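Local coordinates for DUF4974 domain-containing protein (Parabacteroides distasonis, PDB 4M0N) that probably acts as a membrane-anchored anti-sigma factor of the FecR family, the crystallised part holding its FecR and FecR C-terminal regions, at residues S169-H172 and D173-M177; V89-G93 and A94-V98; E117-P121 and E122-R126. The protein carries 1 engineered substitution. All coordinates share one frame; numbering follows the deposited sequence.

Interaction 1: residues S169-H172 and D173-M177; sequences SVIH and DLERM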
loop_
_atom_site.group_PDB
_atom_site.type_symbol
_atom_site.label_atom_id
_atom_site.label_comp_id
_atom_site.label_asym_id
_atom_site.label_seq_id
_atom_site.Cartn_x
_atom_site.Cartn_y
_atom_site.Cartn_z
ATOM N N SER A 169 4.559 10.658 -1.152
ATOM C CA SER A 169 3.919 9.357 -1.161
ATOM C C SER A 169 2.740 9.339 -2.135
ATOM O O SER A 169 2.570 8.390 -2.871
ATOM C CB SER A 169 3.453 8.957 0.246
ATOM O OG SER A 169 4.562 8.880 1.130
ATOM N N VAL A 170 1.926 10.384 -2.115
ATOM C CA VAL A 170 0.834 10.542 -3.087
ATOM C C VAL A 170 1.363 10.341 -4.508
ATOM O O VAL A 170 0.774 9.608 -5.299
ATOM C CB VAL A 170 0.188 11.945 -2.966
ATOM C CG1 VAL A 170 -0.686 12.259 -4.166
ATOM C CG2 VAL A 170 -0.625 12.041 -1.676
ATOM N N ILE A 171 2.467 10.999 -4.835
ATOM C CA ILE A 171 2.982 10.931 -6.194
ATOM C C ILE A 171 3.396 9.516 -6.571
ATOM O O ILE A 171 3.192 9.090 -7.697
ATOM C CB ILE A 171 4.148 11.925 -6.402
ATOM C CG1 ILE A 171 3.588 13.348 -6.421
ATOM C CG2 ILE A 171 4.933 11.603 -7.657
ATOM C CD1 ILE A 171 4.671 14.391 -6.325
ATOM N N HIS A 172 3.973 8.773 -5.635
ATOM C CA HIS A 172 4.289 7.375 -5.936
ATOM C C HIS A 172 3.015 6.557 -6.205
ATOM O O HIS A 172 2.970 5.789 -7.152
ATOM C CB HIS A 172 5.069 6.774 -4.790
ATOM C CG HIS A 172 6.515 7.144 -4.796
ATOM N ND1 HIS A 172 7.494 6.330 -4.265
ATOM C CD2 HIS A 172 7.152 8.226 -5.298
ATOM C CE1 HIS A 172 8.675 6.906 -4.428
ATOM N NE2 HIS A 172 8.496 8.059 -5.051
ATOM N N ASP A 173 1.969 6.764 -5.410
ATOM C CA ASP A 173 0.688 6.097 -5.655
ATOM C C ASP A 173 0.137 6.430 -7.029
ATOM O O ASP A 173 -0.381 5.552 -7.752
ATOM C CB ASP A 173 -0.380 6.494 -4.641
ATOM C CG ASP A 173 -0.127 5.946 -3.257
ATOM O OD1 ASP A 173 0.714 5.051 -3.098
ATOM O OD2 ASP A 173 -0.822 6.413 -2.333
ATOM N N LEU A 174 0.219 7.706 -7.401
ATOM C CA LEU A 174 -0.284 8.118 -8.711
ATOM C C LEU A 174 0.517 7.509 -9.849
ATOM O O LEU A 174 -0.063 6.971 -10.822
ATOM C CB LEU A 174 -0.313 9.639 -8.841
ATOM C CG LEU A 174 -1.188 10.422 -7.846
ATOM C CD1 LEU A 174 -1.132 11.906 -8.186
ATOM C CD2 LEU A 174 -2.621 9.941 -7.790
ATOM N N GLU A 175 1.837 7.554 -9.734
ATOM C CA GLU A 175 2.676 6.947 -10.759
ATOM C C GLU A 175 2.349 5.480 -10.975
ATOM O O GLU A 175 2.240 4.993 -12.111
ATOM C CB GLU A 175 4.162 7.054 -10.411
ATOM C CG GLU A 175 4.731 8.444 -10.410
ATOM C CD GLU A 175 6.225 8.410 -10.177
ATOM O OE1 GLU A 175 6.632 8.045 -9.052
ATOM O OE2 GLU A 175 6.960 8.752 -11.116
ATOM N N ARG A 176 2.163 4.757 -9.878
ATOM C CA ARG A 176 1.852 3.349 -9.962
ATOM C C ARG A 176 0.443 3.041 -10.489
ATOM O O ARG A 176 0.251 2.112 -11.273
ATOM C CB ARG A 176 2.033 2.719 -8.584
ATOM C CG ARG A 176 3.486 2.625 -8.201
ATOM C CD ARG A 176 3.661 1.777 -6.944
ATOM N NE ARG A 176 3.127 2.454 -5.775
ATOM C CZ ARG A 176 3.851 3.049 -4.825
ATOM N NH1 ARG A 176 5.162 3.073 -4.878
ATOM N NH2 ARG A 176 3.236 3.656 -3.811
ATOM N N MET A 177 -0.527 3.829 -10.050
ATOM C CA MET A 177 -1.912 3.647 -10.490
ATOM C C MET A 177 -2.093 3.922 -11.956
ATOM O O MET A 177 -2.766 3.146 -12.635
ATOM C CB MET A 177 -2.872 4.566 -9.732
ATOM C CG MET A 177 -4.317 4.492 -10.245
ATOM S SD MET A 177 -5.499 5.198 -9.070
ATOM C CE MET A 177 -5.579 3.984 -7.735
#
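The guanidinium of Arg-176 has the carbonyl of His-172 over one face, with His-172 O 3.6 Å above its plane and displaced toward the rim. The imidazole of His-172 stands almost upright to this guanidinium (86° between planes), and Arg-176 NH1 comes up obliquely to the ring, 4.1 Å from His-172 ND1. Glu-175 lies alongside the same ring, pointing the same way, its carboxylate turned 44° from it and its OE1 3.8 Å from His-172 CD2. Arg-176 NH2 makes a salt bridge to Asp-173 OD1 at 3.0 Å, somewhat out of the guanidinium plane. A bend at chi3 (-69°) folds the arginine back over the preceding turn and brings its terminal nitrogens to Asp-173 and His-172.

Beneath these groups runs the regular i to i+4 ladder of an alpha helix, for example Leu-174 N to Val-170 O at 2.9 Å and Arg-176 N to His-172 O at 3.0 Å. His-172 O thus closes a helical turn and also lies over the guanidinium face. On the buried side, Val-170 CG1 and Leu-174 CD1 lie side by side at 4.1 Å.

The polar ends have further partners: Asp-104 takes bonds from both His-172 ND1 and Arg-176 NH1, Lys-99 shares Asp-173 OD1, Glu-175 OE2 is hydrogen-bonded to Ile-182 N, and Tyr-101 makes a cation-pi contact with Arg-176. Helix 167-178 thus ties the FecR C-terminal region to the loop around Glu-103 and Asp-104, while Val-170 and Leu-174 pack on strand 159-166 and helix 203-214, and Ile-171 on strand 182-184.

Interaction 2: residues V89-G93 and A94-V98; sequences VKVLG and ASFNV. Engineered in segment 94-98: Ala-94 (natural residue Thr).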
loop_
_atom_site.group_PDB
_atom_site.type_symbol
_atom_site.label_atom_id
_atom_site.label_comp_id
_atom_site.label_asym_id
_atom_site.label_seq_id
_atom_site.Cartn_x
_atom_site.Cartn_y
_atom_site.Cartn_z
ATOM N N VAL A 89 3.792 -10.105 8.968
ATOM C CA VAL A 89 2.433 -9.933 9.418
ATOM C C VAL A 89 1.843 -11.321 9.578
ATOM O O VAL A 89 1.732 -12.077 8.599
ATOM C CB VAL A 89 1.622 -9.105 8.411
ATOM C CG1 VAL A 89 0.206 -8.929 8.908
ATOM C CG2 VAL A 89 2.339 -7.789 8.141
ATOM N N LYS A 90 1.430 -11.641 10.805
ATOM C CA LYS A 90 1.029 -13.001 11.173
ATOM C C LYS A 90 -0.427 -13.053 11.598
ATOM O O LYS A 90 -0.856 -12.255 12.444
ATOM C CB LYS A 90 1.924 -13.424 12.302
ATOM C CG LYS A 90 1.763 -14.849 12.751
ATOM C CD LYS A 90 2.823 -15.149 13.800
ATOM C CE LYS A 90 2.811 -16.615 14.165
ATOM N NZ LYS A 90 1.526 -16.992 14.817
ATOM N N VAL A 91 -1.206 -13.937 10.993
ATOM C CA VAL A 91 -2.587 -14.054 11.357
ATOM C C VAL A 91 -2.984 -15.524 11.431
ATOM O O VAL A 91 -2.296 -16.397 10.881
ATOM C CB VAL A 91 -3.560 -13.321 10.405
ATOM C CG1 VAL A 91 -3.160 -11.864 10.183
ATOM C CG2 VAL A 91 -3.724 -14.054 9.083
ATOM N N LEU A 92 -4.122 -15.782 12.063
ATOM C CA LEU A 92 -4.773 -17.080 11.913
ATOM C C LEU A 92 -5.902 -17.021 10.885
ATOM O O LEU A 92 -6.117 -17.948 10.115
ATOM C CB LEU A 92 -5.322 -17.543 13.253
ATOM C CG LEU A 92 -4.334 -17.581 14.410
ATOM C CD1 LEU A 92 -5.068 -18.095 15.648
ATOM C CD2 LEU A 92 -3.144 -18.471 14.104
ATOM N N GLY A 93 -6.632 -15.919 10.909
ATOM C CA GLY A 93 -7.723 -15.679 9.975
ATOM C C GLY A 93 -8.028 -14.218 10.138
ATOM O O GLY A 93 -8.374 -13.795 11.213
ATOM N N ALA A 94 -7.819 -13.432 9.089
ATOM C CA ALA A 94 -8.048 -11.992 9.132
ATOM C C ALA A 94 -8.006 -11.449 7.723
ATOM O O ALA A 94 -7.503 -12.126 6.826
ATOM C CB ALA A 94 -6.969 -11.308 9.950
ATOM N N SER A 95 -8.545 -10.262 7.506
ATOM C CA SER A 95 -8.332 -9.598 6.221
ATOM C C SER A 95 -7.677 -8.275 6.502
ATOM O O SER A 95 -8.050 -7.544 7.418
ATOM C CB SER A 95 -9.597 -9.465 5.367
ATOM O OG SER A 95 -10.573 -8.558 5.892
ATOM N N PHE A 96 -6.670 -7.980 5.710
ATOM C CA PHE A 96 -5.811 -6.838 5.999
ATOM C C PHE A 96 -5.019 -6.429 4.783
ATOM O O PHE A 96 -4.746 -7.254 3.888
ATOM C CB PHE A 96 -4.855 -7.167 7.136
ATOM C CG PHE A 96 -4.026 -8.397 6.872
ATOM C CD1 PHE A 96 -4.542 -9.667 7.098
ATOM C CD2 PHE A 96 -2.744 -8.283 6.382
ATOM C CE1 PHE A 96 -3.792 -10.798 6.805
ATOM C CE2 PHE A 96 -1.992 -9.424 6.060
ATOM C CZ PHE A 96 -2.519 -10.683 6.304
ATOM N N ASN A 97 -4.673 -5.139 4.769
ATOM C CA ASN A 97 -3.815 -4.547 3.751
ATOM C C ASN A 97 -2.396 -4.383 4.230
ATOM O O ASN A 97 -2.146 -3.960 5.343
ATOM C CB ASN A 97 -4.339 -3.139 3.411
ATOM C CG ASN A 97 -3.873 -2.642 2.071
ATOM O OD1 ASN A 97 -4.380 -3.076 1.018
ATOM N ND2 ASN A 97 -2.974 -1.654 2.089
ATOM N N VAL A 98 -1.447 -4.709 3.351
ATOM C CA VAL A 98 -0.034 -4.484 3.616
ATOM C C VAL A 98 0.486 -3.650 2.464
ATOM O O VAL A 98 0.459 -4.071 1.309
ATOM C CB VAL A 98 0.754 -5.799 3.658
ATOM C CG1 VAL A 98 2.184 -5.522 3.965
ATOM C CG2 VAL A 98 0.161 -6.762 4.686
#
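Val-89 and Val-91 meet Phe-96 and Val-98 in a buried, wholly apolar contact round a bend, where the chain passes from one sheet of the FecR region to the other. No hydrogen bond joins segments 89-93 and 94-98. Their strands run nearly antiparallel (162°) with axes 8.7 Å apart, facing each other through side chains rather than backbone.

The phenyl ring of Phe-96 fills the middle. Val-89 CG1 approaches it obliquely at CE2 (3.6 Å), and Val-91 CG1 does the same at CE1, also 3.6 Å. Phe-96 CG stands between its backbone N and carbonyl carbon (chi1 56°), which carries the ring across toward both valines. This is a beta-arch: strand 88-91 pairs with 80-83 and 116-120 in one sheet, strand 94-100 with 67-72 and 106-111 in the second, and Leu-92 and Gly-93 make the bend.

Nearer the bend, Val-91 CG1 lies 3.9 Å from CB of Ala-94, an engineered residue that is Thr in the natural sequence. At the other end Val-89 CG2 touches Val-98 CG2 at 4.2 Å, the latter methyl lying in plane at the edge of the phenyl ring. The ring of Phe-70 meets that of Phe-96, and Val-116 packs on Val-89, Val-91 and Ala-94.

Interaction 3: residues E117-P121 and E122-R126; sequences EVDMP and ESVMR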
loop_
_atom_site.group_PDB
_atom_site.type_symbol
_atom_site.label_atom_id
_atom_site.label_comp_id
_atom_site.label_asym_id
_atom_site.label_seq_id
_atom_site.Cartn_x
_atom_site.Cartn_y
_atom_site.Cartn_z
ATOM N N GLU A 117 -1.058 -9.790 13.913
ATOM C CA GLU A 117 0.174 -9.492 14.667
ATOM C C GLU A 117 1.235 -9.008 13.687
ATOM O O GLU A 117 1.456 -9.627 12.673
ATOM C CB GLU A 117 0.700 -10.743 15.373
ATOM C CG GLU A 117 1.941 -10.517 16.210
ATOM C CD GLU A 117 2.380 -11.743 17.020
ATOM O OE1 GLU A 117 1.578 -12.239 17.830
ATOM O OE2 GLU A 117 3.532 -12.189 16.856
ATOM N N VAL A 118 1.898 -7.910 14.016
ATOM C CA VAL A 118 2.951 -7.381 13.200
ATOM C C VAL A 118 4.247 -7.499 13.962
ATOM O O VAL A 118 4.439 -6.856 15.000
ATOM C CB VAL A 118 2.683 -5.915 12.833
ATOM C CG1 VAL A 118 3.801 -5.390 11.942
ATOM C CG2 VAL A 118 1.326 -5.782 12.123
ATOM N N ASP A 119 5.163 -8.296 13.419
ATOM C CA ASP A 119 6.396 -8.582 14.080
ATOM C C ASP A 119 7.518 -7.881 13.337
ATOM O O ASP A 119 7.763 -8.146 12.162
ATOM C CB ASP A 119 6.674 -10.077 14.060
ATOM C CG ASP A 119 5.614 -10.886 14.745
ATOM O OD1 ASP A 119 5.126 -10.460 15.813
ATOM O OD2 ASP A 119 5.272 -11.981 14.229
ATOM N N MET A 120 8.223 -7.020 14.063
ATOM C CA MET A 120 9.344 -6.240 13.550
ATOM C C MET A 120 10.530 -6.547 14.473
ATOM O O MET A 120 10.364 -7.113 15.554
ATOM C CB MET A 120 8.990 -4.737 13.542
ATOM C CG MET A 120 7.905 -4.316 12.538
ATOM S SD MET A 120 6.987 -2.847 12.992
ATOM C CE MET A 120 6.028 -3.403 14.421
ATOM N N PRO A 121 11.746 -6.215 14.040
ATOM C CA PRO A 121 12.923 -6.610 14.802
ATOM C C PRO A 121 12.836 -6.263 16.291
ATOM O O PRO A 121 13.121 -7.088 17.174
ATOM C CB PRO A 121 14.046 -5.845 14.094
ATOM C CG PRO A 121 13.577 -5.751 12.680
ATOM C CD PRO A 121 12.095 -5.507 12.792
ATOM N N GLU A 122 12.392 -5.060 16.582
ATOM C CA GLU A 122 12.388 -4.645 17.978
ATOM C C GLU A 122 11.004 -4.245 18.478
ATOM O O GLU A 122 10.884 -3.572 19.511
ATOM C CB GLU A 122 13.411 -3.540 18.138
ATOM C CG GLU A 122 14.845 -4.012 17.853
ATOM C CD GLU A 122 15.359 -5.108 18.802
ATOM O OE1 GLU A 122 15.109 -5.060 20.014
ATOM O OE2 GLU A 122 16.069 -6.024 18.337
ATOM N N SER A 123 9.961 -4.731 17.810
ATOM C CA SER A 123 8.576 -4.357 18.119
ATOM C C SER A 123 7.632 -5.461 17.696
ATOM O O SER A 123 7.733 -5.939 16.567
ATOM C CB SER A 123 8.181 -3.101 17.330
ATOM O OG SER A 123 6.786 -2.823 17.456
ATOM N N VAL A 124 6.703 -5.853 18.578
ATOM C CA VAL A 124 5.613 -6.735 18.202
ATOM C C VAL A 124 4.308 -6.059 18.624
ATOM O O VAL A 124 4.176 -5.646 19.769
ATOM C CB VAL A 124 5.769 -8.109 18.888
ATOM C CG1 VAL A 124 4.535 -8.977 18.664
ATOM C CG2 VAL A 124 7.033 -8.789 18.383
ATOM N N MET A 125 3.353 -5.973 17.708
ATOM C CA MET A 125 2.113 -5.272 17.969
ATOM C C MET A 125 0.940 -6.051 17.427
ATOM O O MET A 125 1.002 -6.580 16.339
ATOM C CB MET A 125 2.174 -3.898 17.319
ATOM C CG MET A 125 3.388 -3.091 17.777
ATOM S SD MET A 125 3.467 -1.386 17.156
ATOM C CE MET A 125 2.332 -0.644 18.311
ATOM N N ARG A 126 -0.143 -6.080 18.191
ATOM C CA ARG A 126 -1.345 -6.720 17.713
ATOM C C ARG A 126 -2.326 -5.626 17.318
ATOM O O ARG A 126 -2.449 -4.596 17.995
ATOM C CB ARG A 126 -1.901 -7.671 18.763
ATOM C CG ARG A 126 -0.988 -8.871 18.965
ATOM C CD ARG A 126 -1.636 -10.021 19.714
ATOM N NE ARG A 126 -1.909 -9.685 21.111
ATOM C CZ ARG A 126 -1.932 -10.551 22.121
ATOM N NH1 ARG A 126 -1.675 -11.841 21.924
ATOM N NH2 ARG A 126 -2.195 -10.115 23.349
#
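Glu-117 reaches across to Val-124 and Arg-126 on one face of a beta hairpin whose strands, 116-120 and 123-127, run antiparallel (173°) and are joined by a type I turn from Met-120 to Ser-123. Its CB leaves the backbone on the face shared with Asp-119, Val-124 and Arg-126. CG, held anti to the backbone N (chi1 -178°), extends the chain and passes 4.0 Å from Met-125 O on the partner strand. CG and CD both skirt the side chain of Val-124, which crosses the glutamate obliquely; Val-124 has two conformers, so these methyl contacts are doubtful in detail. At the tip the two oxygens part. Glu-117 OE1 comes 4.3 Å from Arg-126 CD, with the arginine's charged end farther off. Glu-117 OE2 lies 2.6 Å from Asp-119 OD1. Two carboxylate oxygens that close suggest that one of the acids probably holds a proton.

The backbone fixes this register. Val-118 N to Met-125 O is 2.8 Å and almost straight (173° at the hydrogen), and Met-125 N returns a bond to Val-118 O at 3.0 Å, making these two a hydrogen-bonded pair. Glu-117 with Arg-126 and Asp-119 with Val-124 are the non-hydrogen-bonded pairs on either side of it. Next to the turn, Met-120 N donates to Ser-123 O at 2.8 Å, whereas the return bond from Ser-123 N is weak.

Strand 123-127 is an outermost strand of its sheet within the chain, and strand 116-120 continues the pairing to strand 88-91. The opposite face carries Val-118, Met-120 and Met-125, which pack on strand 131-136. There the chain of Met-120, bent at its last torsion, brings its methyl CE 4.3 Å from Met-125 SD.

Interactions 2 and 3 are neighbours on one side of the chain's centre, 13 Å apart between centres: strands 88-91 and 116-120 pair in the same sheet, and Lys-90 N lies 2.7 Å from Glu-117 O, a probable hydrogen bond. Val-89 CG1, facing the arch core, also packs against that carbonyl. Interaction 1 stands on the opposite side of the centre, in the FecR C-terminal region, about 9 Å from interaction 2 and about 17 Å from interaction 3 between nearest atoms. It is also the one near metal: the side chain of Arg-176 is about 6 Å from a bound magnesium ion and about 5 Å from Gly-46, a magnesium-site residue, whereas the side chain of Val-98 is about 13 Å from the ion.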